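Local coordinates for protein UDP-D-quinovosamine 4-dehydrogenase (Vibrio fischeri, PDB 3NKL) that probably acts as an oxidoreductase and lyase on nucleotide sugars, represented here by a fragment with a Rossmann-type nucleotide-binding fold, at residues 31-43 with 46-60. Numbering follows the deposited sequence. Where two conformers were deposited one is given.
Sequences PIAFIDDDRKKHK and MQGITIYRPKYLERL. With SO4 (sulfate ion), chain K; SO4 (sulfate ion), chain J.
Three side chains converge on O1 of the chain J sulfate ion, probably from the crystallisation liquor: Tyr56 OH donates to it at 2.7 Å, and His42 NE2 and Lys43 NZ add longer bonds. At the other end of the imidazole, ND1 of His42 accepts the backbone N-H of Arg53 (2.9 Å), with the donor tilted 21° from the ring plane. Because ND1 accepts, it carries no proton; with NE2 bonded to the sulfate, both ring nitrogens are held and the ring's rotation is fixed. With CG anti to the backbone N (chi1 180°), the imidazole lies at the C-terminal end of strand 49-52 and turns its CE1 edge onto the Tyr56 face in an edge-to-face pair, centroids 4.8 Å apart and planes at 65°. NH1 of Arg59 lies over the opposite face of that phenol, toward its rim.

Strands 31-35 and 49-52 run parallel, as the bonds Phe34 N to Thr50 O (3.0 Å), Tyr52 N to Phe34 O and Asp36 N to Tyr52 O attest; a water joins Ile32 O to Thr50 N where the strands part. On one face of the sheet, CD1 of Ile49 meets CE1 of Phe34 at 3.4 Å, while Ile51 CG1 packs on Phe34 CB. On the other, Ile35 points CD1 tip to tip at Leu60 CD1 (3.8 Å) and lays CG1 against Leu57 CD2, seating helix 57-64. Asp36, just past the strand, takes Asp38 N on OD2, through its anti lone pair, in an Asx turn, and Ala12 N on OD1, in what is probably the glycine-rich GxGxxG loop; an acidic residue here is consistent with the dinucleotide-binding end of a Rossmann-type fold.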
# COMPACT_ATOMS: atom_id res chain seq x y z
N PRO B 31 5.54 -13.67 11.76
CA PRO B 31 6.27 -12.85 10.79
C PRO B 31 7.62 -12.44 11.37
O PRO B 31 7.66 -11.80 12.41
CB PRO B 31 5.33 -11.64 10.58
CG PRO B 31 4.51 -11.57 11.81
CD PRO B 31 4.42 -12.95 12.39
N ILE B 32 8.70 -12.82 10.70
CA ILE B 32 10.06 -12.51 11.15
C ILE B 32 10.48 -11.11 10.77
O ILE B 32 11.16 -10.41 11.53
CB ILE B 32 11.06 -13.49 10.50
CG1 ILE B 32 10.78 -14.91 10.97
CG2 ILE B 32 12.48 -13.08 10.80
CD1 ILE B 32 10.76 -15.05 12.45
N ALA B 33 10.09 -10.70 9.57
CA ALA B 33 10.48 -9.41 9.00
C ALA B 33 9.58 -9.14 7.82
O ALA B 33 8.89 -10.06 7.35
CB ALA B 33 11.93 -9.46 8.54
N PHE B 34 9.58 -7.88 7.36
CA PHE B 34 8.90 -7.50 6.13
C PHE B 34 9.91 -7.35 5.01
O PHE B 34 11.07 -7.01 5.24
CB PHE B 34 8.23 -6.11 6.28
CG PHE B 34 7.06 -6.10 7.21
CD1 PHE B 34 7.21 -5.67 8.53
CD2 PHE B 34 5.80 -6.48 6.77
CE1 PHE B 34 6.12 -5.64 9.38
CE2 PHE B 34 4.71 -6.45 7.62
CZ PHE B 34 4.86 -6.03 8.92
N ILE B 35 9.46 -7.59 3.79
CA ILE B 35 10.19 -7.19 2.60
C ILE B 35 9.37 -6.09 1.92
O ILE B 35 8.14 -6.20 1.84
CB ILE B 35 10.37 -8.36 1.63
CG1 ILE B 35 11.14 -9.49 2.31
CG2 ILE B 35 11.12 -7.92 0.36
CD1 ILE B 35 12.62 -9.17 2.51
N ASP B 36 10.03 -5.03 1.45
CA ASP B 36 9.33 -3.96 0.71
C ASP B 36 10.23 -3.34 -0.36
O ASP B 36 11.41 -3.07 -0.10
CB ASP B 36 8.84 -2.87 1.67
CG ASP B 36 7.75 -1.98 1.04
OD1 ASP B 36 6.56 -2.15 1.38
OD2 ASP B 36 8.09 -1.12 0.19
N ASP B 37 9.68 -3.14 -1.56
CA ASP B 37 10.42 -2.59 -2.69
C ASP B 37 10.82 -1.14 -2.46
O ASP B 37 11.66 -0.60 -3.18
CB ASP B 37 9.57 -2.65 -3.97
CG ASP B 37 9.27 -4.08 -4.42
OD1 ASP B 37 10.14 -4.96 -4.24
OD2 ASP B 37 8.18 -4.32 -4.99
N ASP B 38 10.22 -0.48 -1.47
CA ASP B 38 10.49 0.94 -1.23
C ASP B 38 11.78 1.14 -0.44
O ASP B 38 11.82 0.99 0.78
CB ASP B 38 9.29 1.59 -0.51
CG ASP B 38 9.43 3.11 -0.35
OD1 ASP B 38 10.55 3.66 -0.49
OD2 ASP B 38 8.40 3.76 -0.06
N ARG B 39 12.85 1.48 -1.15
CA ARG B 39 14.14 1.72 -0.51
C ARG B 39 14.06 2.70 0.66
O ARG B 39 14.86 2.61 1.60
CB ARG B 39 15.15 2.24 -1.53
CG ARG B 39 15.59 1.20 -2.52
CD ARG B 39 16.45 1.81 -3.62
NE ARG B 39 16.95 0.79 -4.54
CZ ARG B 39 17.69 1.06 -5.61
NH1 ARG B 39 18.01 2.32 -5.89
NH2 ARG B 39 18.11 0.08 -6.39
N LYS B 40 13.11 3.62 0.61
CA LYS B 40 12.92 4.56 1.72
C LYS B 40 12.59 3.83 3.02
O LYS B 40 12.82 4.37 4.11
CB LYS B 40 11.83 5.58 1.39
CG LYS B 40 12.17 6.52 0.24
CD LYS B 40 11.00 7.44 -0.09
CE LYS B 40 11.32 8.35 -1.27
NZ LYS B 40 10.17 9.21 -1.66
N LYS B 41 12.06 2.62 2.91
CA LYS B 41 11.66 1.84 4.08
C LYS B 41 12.73 0.85 4.54
O LYS B 41 12.57 0.19 5.57
CB LYS B 41 10.34 1.09 3.80
CG LYS B 41 9.16 2.01 3.54
CD LYS B 41 7.84 1.24 3.52
CE LYS B 41 6.67 2.20 3.35
NZ LYS B 41 5.34 1.55 3.50
N HIS B 42 13.81 0.73 3.79
CA HIS B 42 14.82 -0.27 4.11
C HIS B 42 15.39 -0.04 5.50
O HIS B 42 15.78 1.07 5.86
CB HIS B 42 15.94 -0.29 3.06
CG HIS B 42 17.01 -1.30 3.35
ND1 HIS B 42 16.77 -2.66 3.37
CD2 HIS B 42 18.33 -1.15 3.63
CE1 HIS B 42 17.90 -3.30 3.65
NE2 HIS B 42 18.85 -2.40 3.81
N LYS B 43 15.41 -1.11 6.28
CA LYS B 43 15.88 -1.09 7.65
C LYS B 43 15.13 -0.16 8.60
O LYS B 43 15.63 0.15 9.67
CB LYS B 43 17.39 -0.85 7.69
CG LYS B 43 18.18 -2.09 7.26
CD LYS B 43 19.69 -1.85 7.22
CE LYS B 43 20.44 -3.18 7.14
NZ LYS B 43 21.87 -3.01 6.76
N MSE B 46 8.58 -1.56 11.95
CA MSE B 46 7.17 -1.40 12.22
C MSE B 46 6.72 -2.51 13.12
O MSE B 46 6.86 -3.69 12.82
CB MSE B 46 6.37 -1.36 10.92
CG MSE B 46 6.55 -0.06 10.18
SE MSE B 46 6.14 1.44 11.36
CE MSE B 46 7.13 2.84 10.41
N GLN B 47 6.20 -2.12 14.28
CA GLN B 47 5.78 -3.07 15.29
C GLN B 47 6.87 -4.05 15.71
O GLN B 47 6.61 -5.23 15.92
CB GLN B 47 4.55 -3.85 14.83
CG GLN B 47 3.31 -2.99 14.68
CD GLN B 47 2.06 -3.81 14.49
OE1 GLN B 47 2.01 -4.71 13.65
NE2 GLN B 47 1.02 -3.50 15.26
N GLY B 48 8.10 -3.56 15.84
CA GLY B 48 9.18 -4.39 16.34
C GLY B 48 9.74 -5.33 15.29
O GLY B 48 10.66 -6.09 15.56
N ILE B 49 9.16 -5.26 14.10
CA ILE B 49 9.62 -6.04 12.97
C ILE B 49 10.39 -5.08 12.09
O ILE B 49 9.91 -3.98 11.82
CB ILE B 49 8.42 -6.52 12.13
CG1 ILE B 49 7.23 -6.84 13.02
CG2 ILE B 49 8.79 -7.72 11.28
CD1 ILE B 49 6.05 -7.37 12.26
N THR B 50 11.57 -5.46 11.60
CA THR B 50 12.21 -4.58 10.64
C THR B 50 11.88 -4.93 9.17
O THR B 50 11.48 -6.06 8.85
CB THR B 50 13.73 -4.33 10.95
OG1 THR B 50 14.55 -4.77 9.87
CG2 THR B 50 14.14 -5.00 12.24
N ILE B 51 12.01 -3.92 8.32
CA ILE B 51 11.64 -3.97 6.91
C ILE B 51 12.91 -3.96 6.07
O ILE B 51 13.81 -3.18 6.35
CB ILE B 51 10.82 -2.72 6.52
CG1 ILE B 51 9.53 -2.62 7.34
CG2 ILE B 51 10.45 -2.75 5.05
CD1 ILE B 51 8.79 -1.32 7.10
N TYR B 52 12.99 -4.81 5.06
CA TYR B 52 14.21 -4.90 4.25
C TYR B 52 13.89 -4.84 2.76
O TYR B 52 12.83 -5.29 2.33
CB TYR B 52 14.97 -6.21 4.51
CG TYR B 52 15.40 -6.43 5.93
CD1 TYR B 52 16.64 -6.00 6.37
CD2 TYR B 52 14.57 -7.07 6.84
CE1 TYR B 52 17.05 -6.21 7.68
CE2 TYR B 52 14.97 -7.30 8.14
CZ TYR B 52 16.21 -6.85 8.56
OH TYR B 52 16.60 -7.05 9.85
N ARG B 53 14.83 -4.31 1.98
CA ARG B 53 14.72 -4.32 0.54
C ARG B 53 14.85 -5.76 0.05
O ARG B 53 15.43 -6.61 0.75
CB ARG B 53 15.82 -3.45 -0.08
CG ARG B 53 17.23 -3.94 0.28
CD ARG B 53 18.21 -3.84 -0.89
NE ARG B 53 19.00 -2.62 -0.90
CZ ARG B 53 19.50 -2.05 -1.99
NH1 ARG B 53 20.21 -0.94 -1.90
NH2 ARG B 53 19.28 -2.60 -3.18
N PRO B 54 14.31 -6.05 -1.14
CA PRO B 54 14.21 -7.43 -1.62
C PRO B 54 15.56 -8.11 -1.81
O PRO B 54 15.63 -9.32 -1.91
CB PRO B 54 13.50 -7.30 -2.97
CG PRO B 54 12.84 -5.95 -2.95
CD PRO B 54 13.64 -5.08 -2.04
N LYS B 55 16.63 -7.32 -1.90
CA LYS B 55 17.97 -7.89 -2.00
C LYS B 55 18.27 -8.76 -0.79
O LYS B 55 19.11 -9.67 -0.85
CB LYS B 55 19.01 -6.76 -2.13
CG LYS B 55 20.47 -7.21 -1.96
CD LYS B 55 21.42 -6.02 -2.22
CE LYS B 55 22.88 -6.36 -1.93
NZ LYS B 55 23.77 -5.15 -2.09
N TYR B 56 17.60 -8.48 0.32
CA TYR B 56 17.83 -9.25 1.55
C TYR B 56 17.07 -10.59 1.62
O TYR B 56 17.19 -11.30 2.61
CB TYR B 56 17.48 -8.40 2.78
CG TYR B 56 18.61 -7.47 3.21
CD1 TYR B 56 19.09 -7.48 4.51
CD2 TYR B 56 19.20 -6.60 2.31
CE1 TYR B 56 20.12 -6.64 4.90
CE2 TYR B 56 20.24 -5.76 2.69
CZ TYR B 56 20.69 -5.78 3.98
OH TYR B 56 21.72 -4.95 4.36
N LEU B 57 16.27 -10.91 0.61
CA LEU B 57 15.45 -12.13 0.62
C LEU B 57 16.27 -13.39 0.91
O LEU B 57 15.96 -14.18 1.81
CB LEU B 57 14.72 -12.31 -0.71
CG LEU B 57 13.35 -11.64 -0.83
CD1 LEU B 57 12.93 -11.68 -2.28
CD2 LEU B 57 12.32 -12.33 0.05
N GLU B 58 17.32 -13.61 0.13
CA GLU B 58 18.11 -14.82 0.28
C GLU B 58 18.69 -14.96 1.67
O GLU B 58 18.58 -16.02 2.29
CB GLU B 58 19.22 -14.88 -0.77
CG GLU B 58 18.69 -15.28 -2.13
CD GLU B 58 19.41 -14.60 -3.27
OE1 GLU B 58 18.74 -13.88 -4.05
OE2 GLU B 58 20.64 -14.78 -3.39
N ARG B 59 19.29 -13.89 2.18
CA ARG B 59 19.95 -13.99 3.46
C ARG B 59 18.98 -14.17 4.63
O ARG B 59 19.31 -14.81 5.61
CB ARG B 59 20.90 -12.80 3.69
CG ARG B 59 20.24 -11.46 3.94
CD ARG B 59 21.28 -10.32 3.91
NE ARG B 59 21.66 -9.97 2.54
CZ ARG B 59 22.43 -8.95 2.20
NH1 ARG B 59 22.95 -8.15 3.14
NH2 ARG B 59 22.70 -8.71 0.92
N LEU B 60 17.78 -13.60 4.52
CA LEU B 60 16.78 -13.74 5.59
C LEU B 60 16.17 -15.13 5.57
O LEU B 60 15.95 -15.74 6.61
CB LEU B 60 15.67 -12.68 5.42
CG LEU B 60 16.06 -11.23 5.73
CD1 LEU B 60 14.97 -10.27 5.24
CD2 LEU B 60 16.33 -11.05 7.22
S SO4 K . 16.60 -4.50 -4.55
O1 SO4 K . 16.62 -4.64 -3.09
O2 SO4 K . 15.44 -3.69 -4.95
O3 SO4 K . 17.83 -3.82 -4.97
O4 SO4 K . 16.53 -5.82 -5.18
S SO4 J . 22.43 -2.12 2.40
O1 SO4 J . 21.98 -2.28 3.78
O2 SO4 J . 23.57 -1.21 2.39
O3 SO4 J . 22.84 -3.40 1.82
O4 SO4 J . 21.35 -1.56 1.59
O HOH W 1 12.43 -7.98 12.09